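Local coordinates for antigen MTB48, Mycobacterial protein (PDB 4WJ1) that is a substrate of the ESX-1 type VII secretion system, represented here by its helical PE and PPE domains, and is probably involved in DNA conjugation in the recipient strain, at residues L8-P13 with Q82-Q87; L120-M125 with G281-I286; T151-M156 with D222-L227. One frame throughout, in Å; residues are numbered along the deposited sequence.

Contact 1: residues L8-P13 with Q82-Q87; sequences LQYELP and QKIEEQ
L12 and Q82 meet at the first turn of the segment 82-87, where their CA atoms come as near as 7.8 Å. The side chain of Q82 starts away from the segment 8-13, yet its amide returns to it: CG stands anti to the backbone N (chi1 -178°) and the chain then bends at chi2 (64°), which swings NE2 back to 3.5 Å from L12 CD1. The two side chains cross at about a right angle, a methyl branch against an amide nitrogen, so this is van der Waals packing of an aliphatic end on a polar one.

One turn of the helix is not yet complete when I84 follows. Its CG2 branch lies 3.6 Å from Y10 OH, giving the phenol end an apolar neighbour.

Next comes E85, whose side chain runs against that of Y10 from the opposite direction. The modelled separation of 2.2 Å between Y10 OH and E85 OE1 is too short to trust. As modelled, OE1 lies at the ring edge near its plane, with the carboxylate turned 71° from the ring; a close approach of the two groups is plausible, but its exact geometry and any bond remain doubtful. At another edge of the ring L8 CG also lies in plane, 3.8 Å from Y10 CD2.

This is a surface contact, burying 253 Å² in total. Y81 of helix 40-96 stacks on the Y10 ring and also touches L8 and L12, and W184 packs on Y10. The segment 8-13 thus runs from an extended arm, tied at Q9 to A185 through the backbone, across the PE-domain helix 40-96 and into helix 12-22, with E11 as its N-cap.

Contact 2: residues L120-M125 with G281-I286; sequences LAIPSM and GKPPSI
I122 sends its longer branch to K282 through two torsions: chi1 of -52° sets CG1 beside the backbone N, and chi2 of -178° leaves the branch extended, with CD1 at its far end. K282 has chi1 of 75°, placing CG between its own N and carbonyl carbon; the CB starts toward I122 but the amine end leads off elsewhere. The touching is therefore done at the root of the lysine: I122 CD1 rests 3.9 Å from K282 CB and 4.1 Å from K282 CA, the two side chains crossing at about a right angle. The same methyl lies 4.3 Å from P283 CD, adding an apolar contact with the proline. A final bend at chi4 turns K282 NZ back over its own segment, where it makes a weak hydrogen bond to P283 O (3.5 Å).

Only 70 Å² is buried, which fits two loop segments meeting at one methyl group. Both loops run along the helices, and P283 is buried against them. I122 packs on A62 of helix 40-96, and P283 touches E66 of that helix and W202 of helix 187-230, whose NE1 also donates to G281 O.

Contact 3: residues T151-M156 with D222-L227; sequences TQALSM and DAHDKL
H224 faces A153 in an antiparallel helical hairpin of the PPE domain, where the start of helix 154-178 lies beside the later part of helix 187-230. The last residue before helix 154-178 is A153, its N-cap, and its backbone is left-handed (phi 48°, psi 44°).

The imidazole takes up this corner because CG is anti to the backbone N (chi1 -171°), carrying the ring out from its helix toward the turn. A153 CB approaches the ring obliquely, 4.0 Å from H224 ND1. The carbonyl of T151 comes instead at the ring edge and near its plane, with T151 O 4.0 Å from H224 CE1. Thus the methyl and the carbonyl oxygen occupy different directions around one ring. At the other ring nitrogen, NE2 is hydrogen-bonded to OD2 of D37, while P36 packs on both H224 and A153; the D37 carboxylate would help to fix the ring's rotation.

D225 starts out obliquely to the turn, but its carboxylate bends nearer, leaving D225 OD1 4.3 Å from Q152 O. K157 bridges these two: its NZ forms a salt bridge with D225 OD1 and a hydrogen bond with Q152 O, so the nearby lysine probably favours a charged carboxylate.

A water also links the two segments indirectly. Its modelled 2.4 Å to D225 OD1 is too short to be relied on, so the bridge rests on two other bonds: the water donates to T151 O at 2.9 Å and sits in the imidazole plane, 2.8 Å from H224 ND1.

How the contacts relate
The three contacts are spread along an elongated, mainly helical chain without strands, with a radius of gyration of 30 Å, and none touches another. Contacts 1 and 3 lie on opposite sides of the chain's centre, their centres 60 Å apart. Contact 2 lies between, 33 Å from each by centres, with nearest atoms about 14 Å from contact 1 and about 16 Å from contact 3. Helix 40-96 links all three: it supplies 82-87 to contact 1, packs against both segments of contact 2, and touches M156 in contact 3. In sequence contact 1 closes before the others open, whereas contact 3 falls wholly between the two segments of contact 2.

Contact 1: residues L8-P13 with Q82-Q87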
# COMPACT_ATOMS: atom_id res chain seq x y z
N LEU A 8 21.23 -31.42 2.75
CA LEU A 8 20.01 -31.07 3.46
C LEU A 8 20.19 -31.11 4.98
O LEU A 8 20.46 -32.17 5.57
CB LEU A 8 18.87 -32.00 3.04
CG LEU A 8 17.57 -31.85 3.84
CD1 LEU A 8 17.06 -30.40 3.82
CD2 LEU A 8 16.50 -32.79 3.31
N GLN A 9 20.07 -29.94 5.61
CA GLN A 9 20.04 -29.79 7.06
C GLN A 9 18.77 -29.06 7.44
O GLN A 9 18.35 -28.13 6.73
CB GLN A 9 21.25 -28.99 7.59
CG GLN A 9 22.60 -29.43 7.10
CD GLN A 9 22.99 -30.78 7.65
OE1 GLN A 9 22.74 -31.09 8.82
NE2 GLN A 9 23.60 -31.61 6.81
N TYR A 10 18.16 -29.44 8.55
CA TYR A 10 17.01 -28.71 9.07
C TYR A 10 16.93 -28.83 10.56
O TYR A 10 17.32 -29.84 11.12
CB TYR A 10 15.72 -29.24 8.46
CG TYR A 10 15.71 -30.74 8.44
CD1 TYR A 10 15.33 -31.46 9.56
CD2 TYR A 10 16.10 -31.43 7.31
CE1 TYR A 10 15.35 -32.84 9.55
CE2 TYR A 10 16.11 -32.81 7.28
CZ TYR A 10 15.74 -33.51 8.41
OH TYR A 10 15.75 -34.88 8.37
N GLU A 11 16.43 -27.80 11.21
CA GLU A 11 16.03 -27.93 12.60
C GLU A 11 14.56 -27.59 12.64
O GLU A 11 14.16 -26.47 12.32
CB GLU A 11 16.86 -27.04 13.50
CG GLU A 11 18.22 -27.66 13.80
CD GLU A 11 19.32 -26.64 14.03
OE1 GLU A 11 18.99 -25.48 14.38
OE2 GLU A 11 20.51 -26.99 13.86
N LEU A 12 13.74 -28.59 12.98
CA LEU A 12 12.29 -28.43 12.88
C LEU A 12 11.74 -27.24 13.69
O LEU A 12 10.90 -26.50 13.18
CB LEU A 12 11.60 -29.74 13.27
CG LEU A 12 12.02 -30.93 12.40
CD1 LEU A 12 11.48 -32.23 12.98
CD2 LEU A 12 11.54 -30.74 10.95
N PRO A 13 12.20 -27.05 14.95
CA PRO A 13 11.70 -25.85 15.64
C PRO A 13 12.06 -24.56 14.92
O PRO A 13 11.25 -23.64 14.89
CB PRO A 13 12.40 -25.92 17.01
CG PRO A 13 12.69 -27.37 17.21
CD PRO A 13 12.99 -27.92 15.84
N GLN A 82 10.01 -34.24 8.89
CA GLN A 82 9.57 -35.09 9.99
C GLN A 82 9.48 -36.54 9.54
O GLN A 82 9.90 -37.46 10.25
CB GLN A 82 8.21 -34.63 10.54
CG GLN A 82 7.74 -35.45 11.72
CD GLN A 82 8.66 -35.30 12.92
OE1 GLN A 82 9.42 -36.22 13.27
NE2 GLN A 82 8.62 -34.13 13.55
N LYS A 83 8.94 -36.76 8.35
CA LYS A 83 8.80 -38.12 7.85
C LYS A 83 10.17 -38.70 7.56
O LYS A 83 10.42 -39.88 7.83
CB LYS A 83 7.91 -38.16 6.60
CG LYS A 83 6.44 -38.44 6.91
CD LYS A 83 6.12 -39.94 6.79
CE LYS A 83 4.61 -40.20 6.64
NZ LYS A 83 4.31 -41.61 6.27
N ILE A 84 11.05 -37.88 7.01
CA ILE A 84 12.40 -38.32 6.70
C ILE A 84 13.09 -38.75 7.99
O ILE A 84 13.77 -39.78 8.03
CB ILE A 84 13.19 -37.22 5.97
CG1 ILE A 84 12.80 -37.20 4.50
CG2 ILE A 84 14.68 -37.40 6.11
CD1 ILE A 84 13.25 -35.97 3.74
N GLU A 85 12.87 -37.97 9.04
CA GLU A 85 13.46 -38.23 10.34
C GLU A 85 12.96 -39.54 10.92
O GLU A 85 13.74 -40.29 11.51
CB GLU A 85 13.15 -37.07 11.30
CG GLU A 85 14.31 -36.67 12.19
CD GLU A 85 15.56 -36.35 11.39
OE1 GLU A 85 15.43 -35.65 10.37
OE2 GLU A 85 16.66 -36.82 11.75
N GLU A 86 11.68 -39.83 10.75
CA GLU A 86 11.13 -41.09 11.23
C GLU A 86 11.72 -42.27 10.47
O GLU A 86 12.06 -43.29 11.07
CB GLU A 86 9.61 -41.12 11.14
CG GLU A 86 8.94 -40.13 12.07
CD GLU A 86 7.49 -39.84 11.69
OE1 GLU A 86 6.92 -40.59 10.85
OE2 GLU A 86 6.92 -38.86 12.23
N GLN A 87 11.86 -42.13 9.15
CA GLN A 87 12.40 -43.20 8.32
C GLN A 87 13.83 -43.52 8.69
O GLN A 87 14.20 -44.68 8.83
CB GLN A 87 12.35 -42.84 6.84
CG GLN A 87 10.96 -42.66 6.29
CD GLN A 87 10.98 -42.12 4.87
OE1 GLN A 87 12.03 -41.70 4.38
NE2 GLN A 87 9.82 -42.14 4.21

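Contact 2: residues L120-M125 with G281-I286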
# COMPACT_ATOMS: atom_id res chain seq x y z
N LEU A 120 -3.92 -14.30 -3.57
CA LEU A 120 -5.17 -13.56 -3.38
C LEU A 120 -5.47 -12.66 -4.59
O LEU A 120 -4.57 -12.00 -5.12
CB LEU A 120 -5.10 -12.72 -2.10
CG LEU A 120 -6.37 -11.95 -1.75
CD1 LEU A 120 -7.48 -12.91 -1.36
CD2 LEU A 120 -6.13 -10.92 -0.64
N ALA A 121 -6.72 -12.66 -5.03
CA ALA A 121 -7.15 -11.75 -6.09
C ALA A 121 -7.05 -10.29 -5.65
O ALA A 121 -7.45 -9.94 -4.54
CB ALA A 121 -8.58 -12.06 -6.52
N ILE A 122 -6.52 -9.45 -6.53
CA ILE A 122 -6.50 -8.01 -6.31
C ILE A 122 -7.55 -7.34 -7.21
O ILE A 122 -7.34 -7.15 -8.41
CB ILE A 122 -5.10 -7.42 -6.60
CG1 ILE A 122 -4.03 -8.19 -5.81
CG2 ILE A 122 -5.05 -5.92 -6.28
CD1 ILE A 122 -2.64 -7.65 -6.00
N PRO A 123 -8.71 -6.98 -6.61
CA PRO A 123 -9.87 -6.50 -7.36
C PRO A 123 -9.54 -5.34 -8.29
O PRO A 123 -8.69 -4.51 -7.96
CB PRO A 123 -10.84 -6.05 -6.26
CG PRO A 123 -9.97 -5.80 -5.09
CD PRO A 123 -8.91 -6.85 -5.17
N SER A 124 -10.20 -5.30 -9.44
CA SER A 124 -10.00 -4.21 -10.39
C SER A 124 -10.73 -2.95 -9.94
O SER A 124 -11.92 -2.97 -9.61
CB SER A 124 -10.47 -4.62 -11.77
OG SER A 124 -9.69 -5.70 -12.26
N MSE A 125 -9.99 -1.85 -9.89
CA MSE A 125 -10.58 -0.56 -9.58
C MSE A 125 -10.25 0.40 -10.72
O MSE A 125 -9.08 0.57 -11.07
CB MSE A 125 -10.05 -0.05 -8.23
CG MSE A 125 -10.46 -0.93 -7.05
SE MSE A 125 -9.22 -1.03 -5.54
CE MSE A 125 -7.86 -2.18 -6.32
N GLY A 281 2.90 -3.11 -7.88
CA GLY A 281 2.89 -4.46 -8.41
C GLY A 281 2.41 -5.45 -7.37
O GLY A 281 2.61 -5.26 -6.17
N LYS A 282 1.76 -6.51 -7.84
CA LYS A 282 1.36 -7.62 -6.98
C LYS A 282 2.58 -8.17 -6.24
O LYS A 282 3.72 -8.00 -6.69
CB LYS A 282 0.70 -8.71 -7.82
CG LYS A 282 1.71 -9.51 -8.64
CD LYS A 282 1.06 -10.44 -9.66
CE LYS A 282 2.12 -11.32 -10.33
NZ LYS A 282 2.93 -12.12 -9.33
N PRO A 283 2.35 -8.85 -5.11
CA PRO A 283 3.45 -9.50 -4.40
C PRO A 283 3.96 -10.76 -5.11
O PRO A 283 3.28 -11.31 -5.98
CB PRO A 283 2.82 -9.87 -3.06
CG PRO A 283 1.39 -10.12 -3.40
CD PRO A 283 1.06 -9.05 -4.43
N PRO A 284 5.16 -11.22 -4.76
CA PRO A 284 5.62 -12.48 -5.36
C PRO A 284 4.89 -13.65 -4.72
O PRO A 284 4.57 -13.61 -3.53
CB PRO A 284 7.11 -12.51 -5.03
CG PRO A 284 7.19 -11.77 -3.72
CD PRO A 284 6.16 -10.66 -3.83
N SER A 285 4.61 -14.68 -5.51
CA SER A 285 3.96 -15.86 -4.97
C SER A 285 4.97 -16.99 -4.99
O SER A 285 5.52 -17.30 -6.04
CB SER A 285 2.71 -16.22 -5.78
OG SER A 285 1.78 -15.14 -5.81
N ILE A 286 5.24 -17.58 -3.83
CA ILE A 286 6.14 -18.72 -3.78
C ILE A 286 5.50 -19.91 -4.49
O ILE A 286 4.27 -20.06 -4.50
CB ILE A 286 6.47 -19.13 -2.34
CG1 ILE A 286 7.66 -20.09 -2.32
CG2 ILE A 286 5.26 -19.76 -1.67
CD1 ILE A 286 8.04 -20.52 -0.97

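Contact 3: residues T151-M156 with D222-L227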
# COMPACT_ATOMS: atom_id res chain seq x y z
N THR A 151 -11.32 24.59 4.88
CA THR A 151 -10.32 25.36 4.17
C THR A 151 -8.91 24.96 4.58
O THR A 151 -7.93 25.42 3.98
CB THR A 151 -10.53 26.89 4.41
OG1 THR A 151 -10.30 27.21 5.79
CG2 THR A 151 -11.94 27.28 4.06
N GLN A 152 -8.80 24.10 5.58
CA GLN A 152 -7.49 23.63 6.01
C GLN A 152 -7.17 22.21 5.53
O GLN A 152 -6.05 21.72 5.73
CB GLN A 152 -7.40 23.66 7.52
CG GLN A 152 -7.10 25.02 8.09
CD GLN A 152 -7.07 24.98 9.60
OE1 GLN A 152 -8.10 25.10 10.27
NE2 GLN A 152 -5.89 24.77 10.15
N ALA A 153 -8.16 21.56 4.93
CA ALA A 153 -8.02 20.19 4.42
C ALA A 153 -7.37 19.28 5.44
O ALA A 153 -6.47 18.51 5.11
CB ALA A 153 -7.22 20.18 3.13
N LEU A 154 -7.82 19.41 6.68
CA LEU A 154 -7.28 18.65 7.80
C LEU A 154 -7.41 17.15 7.63
O LEU A 154 -6.53 16.40 8.05
CB LEU A 154 -7.95 19.07 9.10
CG LEU A 154 -7.72 20.53 9.47
CD1 LEU A 154 -8.50 20.89 10.73
CD2 LEU A 154 -6.23 20.76 9.66
N SER A 155 -8.53 16.70 7.05
CA SER A 155 -8.74 15.27 6.82
C SER A 155 -7.68 14.74 5.87
O SER A 155 -6.96 13.79 6.18
CB SER A 155 -10.14 15.00 6.27
OG SER A 155 -10.34 13.60 6.08
N MSE A 156 -7.56 15.40 4.72
CA MSE A 156 -6.56 15.05 3.73
C MSE A 156 -5.15 15.12 4.30
O MSE A 156 -4.33 14.25 4.03
CB MSE A 156 -6.69 15.95 2.50
CG MSE A 156 -7.87 15.55 1.61
SE MSE A 156 -7.80 13.66 1.07
CE MSE A 156 -5.96 13.55 0.52
N ASP A 222 -0.97 20.99 -0.42
CA ASP A 222 -0.22 22.22 -0.67
C ASP A 222 -0.95 23.09 -1.67
O ASP A 222 -1.08 24.31 -1.47
CB ASP A 222 1.19 21.93 -1.17
CG ASP A 222 2.11 21.39 -0.07
OD1 ASP A 222 1.68 21.35 1.10
OD2 ASP A 222 3.27 21.01 -0.38
N ALA A 223 -1.44 22.48 -2.73
CA ALA A 223 -2.16 23.22 -3.76
C ALA A 223 -3.45 23.81 -3.21
O ALA A 223 -3.87 24.89 -3.59
CB ALA A 223 -2.46 22.35 -4.94
N HIS A 224 -4.07 23.08 -2.29
CA HIS A 224 -5.32 23.53 -1.73
C HIS A 224 -5.09 24.70 -0.77
O HIS A 224 -5.85 25.66 -0.78
CB HIS A 224 -6.03 22.38 -1.02
CG HIS A 224 -7.42 22.72 -0.61
ND1 HIS A 224 -7.71 23.31 0.61
CD2 HIS A 224 -8.60 22.59 -1.25
CE1 HIS A 224 -9.01 23.50 0.70
NE2 HIS A 224 -9.58 23.08 -0.42
N ASP A 225 -4.04 24.60 0.04
CA ASP A 225 -3.57 25.69 0.89
C ASP A 225 -3.40 26.96 0.06
O ASP A 225 -3.89 28.03 0.43
CB ASP A 225 -2.23 25.33 1.55
CG ASP A 225 -2.40 24.39 2.75
OD1 ASP A 225 -3.54 24.03 3.11
OD2 ASP A 225 -1.37 24.02 3.35
N LYS A 226 -2.69 26.84 -1.05
CA LYS A 226 -2.44 27.97 -1.93
C LYS A 226 -3.75 28.50 -2.53
O LYS A 226 -3.90 29.70 -2.76
CB LYS A 226 -1.46 27.56 -3.03
CG LYS A 226 -0.87 28.69 -3.86
CD LYS A 226 0.44 28.23 -4.51
CE LYS A 226 0.53 28.62 -5.98
NZ LYS A 226 1.33 27.62 -6.78
N LEU A 227 -4.70 27.60 -2.78
CA LEU A 227 -5.98 28.00 -3.34
C LEU A 227 -6.72 28.86 -2.32
O LEU A 227 -7.23 29.93 -2.63
CB LEU A 227 -6.81 26.78 -3.73
CG LEU A 227 -8.27 27.11 -4.03
CD1 LEU A 227 -8.39 27.84 -5.35
CD2 LEU A 227 -9.14 25.87 -3.99
O HOH W 1 -5.92 23.80 2.68